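Fatty acid amide hydrolase (Candida albicans, PDB 6KVR) probably hydrolyses monocarboxylic acid amides to the carboxylate and ammonium, as an amidase signature family enzyme of the fatty acid amide hydrolase type. Local coordinates at residues 252-257 with 394-399. Numbering follows the deposited sequence.
Sequences SDIGGS and KMYNCD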
loop_
_atom_site.group_PDB
_atom_site.type_symbol
_atom_site.label_atom_id
_atom_site.label_comp_id
_atom_site.label_asym_id
_atom_site.label_seq_id
_atom_site.Cartn_x
_atom_site.Cartn_y
_atom_site.Cartn_z
ATOM N N SER A 252 17.325 -6.963 2.107
ATOM C CA SER A 252 15.968 -6.648 2.511
ATOM C C SER A 252 16.040 -5.944 3.858
ATOM O O SER A 252 17.050 -6.027 4.566
ATOM C CB SER A 252 15.105 -7.910 2.600
ATOM O OG SER A 252 15.596 -8.754 3.633
ATOM N N ASP A 253 14.967 -5.238 4.211
ATOM C CA ASP A 253 15.029 -4.306 5.340
ATOM C C ASP A 253 13.637 -4.229 5.962
ATOM O O ASP A 253 12.700 -3.665 5.392
ATOM C CB ASP A 253 15.548 -2.936 4.915
ATOM C CG ASP A 253 15.907 -2.015 6.109
ATOM O OD1 ASP A 253 15.051 -1.806 7.005
ATOM O OD2 ASP A 253 17.044 -1.458 6.129
ATOM N N ILE A 254 13.504 -4.919 7.064
ATOM C CA ILE A 254 12.591 -4.615 8.138
ATOM C C ILE A 254 13.541 -4.326 9.292
ATOM O O ILE A 254 14.630 -4.923 9.361
ATOM C CB ILE A 254 11.654 -5.818 8.402
ATOM C CG1 ILE A 254 10.205 -5.393 8.670
ATOM C CG2 ILE A 254 12.181 -6.714 9.520
ATOM C CD1 ILE A 254 9.197 -6.588 8.741
ATOM N N GLY A 255 13.211 -3.352 10.125
ATOM C CA GLY A 255 14.060 -3.066 11.286
ATOM C C GLY A 255 15.440 -2.476 11.030
ATOM O O GLY A 255 16.088 -2.028 11.997
ATOM N N GLY A 256 15.939 -2.471 9.794
ATOM C CA GLY A 256 17.243 -1.880 9.531
ATOM C C GLY A 256 18.215 -2.781 8.793
ATOM O O GLY A 256 19.407 -2.479 8.717
ATOM N N SER A 257 17.723 -3.883 8.225
ATOM C CA SER A 257 18.606 -4.923 7.712
ATOM C C SER A 257 19.306 -4.562 6.390
ATOM O O SER A 257 20.108 -5.375 5.934
ATOM C CB SER A 257 17.826 -6.232 7.554
ATOM O OG SER A 257 17.171 -6.566 8.776
ATOM N N LYS A 394 5.995 -4.329 18.964
ATOM C CA LYS A 394 4.822 -5.175 19.151
ATOM C C LYS A 394 4.425 -5.813 17.830
ATOM O O LYS A 394 4.066 -6.997 17.785
ATOM C CB LYS A 394 3.648 -4.360 19.716
ATOM C CG LYS A 394 3.742 -3.969 21.186
ATOM C CD LYS A 394 2.478 -3.184 21.578
ATOM C CE LYS A 394 2.546 -2.595 22.989
ATOM N NZ LYS A 394 1.754 -1.311 23.070
HETATM N N MSE A 395 4.507 -5.038 16.740
HETATM C CA MSE A 395 4.075 -5.462 15.405
HETATM C C MSE A 395 4.888 -6.657 14.948
HETATM O O MSE A 395 4.358 -7.560 14.302
HETATM C CB MSE A 395 4.224 -4.334 14.370
HETATM C CG MSE A 395 3.080 -3.324 14.311
HETATM SE SE MSE A 395 3.511 -1.815 13.092
HETATM C CE MSE A 395 1.769 -0.958 12.985
ATOM N N TYR A 396 6.184 -6.654 15.281
ATOM C CA TYR A 396 7.054 -7.747 14.858
ATOM C C TYR A 396 6.537 -9.091 15.347
ATOM O O TYR A 396 6.633 -10.092 14.626
ATOM C CB TYR A 396 8.488 -7.540 15.364
ATOM C CG TYR A 396 9.225 -6.411 14.701
ATOM C CD1 TYR A 396 8.956 -6.058 13.391
ATOM C CD2 TYR A 396 10.219 -5.703 15.391
ATOM C CE1 TYR A 396 9.636 -5.003 12.783
ATOM C CE2 TYR A 396 10.910 -4.659 14.792
ATOM C CZ TYR A 396 10.616 -4.317 13.485
ATOM O OH TYR A 396 11.286 -3.278 12.882
ATOM N N ASN A 397 5.980 -9.135 16.567
ATOM C CA ASN A 397 5.675 -10.400 17.232
ATOM C C ASN A 397 4.189 -10.618 17.488
ATOM O O ASN A 397 3.834 -11.570 18.193
ATOM C CB ASN A 397 6.435 -10.503 18.564
ATOM C CG ASN A 397 7.918 -10.752 18.375
ATOM O OD1 ASN A 397 8.404 -10.842 17.244
ATOM N ND2 ASN A 397 8.649 -10.871 19.485
ATOM N N CYS A 398 3.301 -9.786 16.927
ATOM C CA CYS A 398 1.916 -9.871 17.388
ATOM C C CYS A 398 1.176 -11.106 16.876
ATOM O O CYS A 398 -0.016 -11.264 17.206
ATOM C CB CYS A 398 1.138 -8.598 17.016
ATOM S SG CYS A 398 0.988 -8.286 15.238
ATOM N N ASP A 399 1.809 -11.993 16.103
ATOM C CA ASP A 399 1.218 -13.312 15.885
ATOM C C ASP A 399 1.622 -14.310 16.981
ATOM O O ASP A 399 1.474 -15.520 16.802
ATOM C CB ASP A 399 1.561 -13.838 14.485
ATOM C CG ASP A 399 2.954 -14.476 14.393
ATOM O OD1 ASP A 399 3.850 -14.093 15.170
ATOM O OD2 ASP A 399 3.155 -15.344 13.506
#
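D253 OD2 anchors the turn that brings I254 and G255 up to Y396: it accepts the backbone N-H of I258 and pairs with the guanidinium of R259. The turn follows strand 248-253 and is the nucleophile loop of the amidase signature fold, ending at S257, the predicted acyl-ester serine of a Ser-Ser-Lys triad with S233 and K158. I254 to S257 are predicted to bind substrate, and their backbone N-H groups probably form the oxyanion hole, as in relatives. D253 OD1 also braces the bend, weakly accepting G256 N at 3.0 Å with a bent angle of 123°. Across the contact, Y396 reaches in from helix 385-397. With CG beside the backbone N and anti to the carbonyl carbon (chi1 -70°), its phenol extends to the loop. The side chains of I254 and Y396 point opposite ways as they pass, CG1 of I254 lying 4.2 Å from CE1 of Y396 and oblique to the ring. M208 touches both side chains, and H393 meets the Y396 ring edge-to-face. G255, at positive phi (69°), presents its bare CA to the phenol, with Y396 OH 3.2 Å from G255 CA.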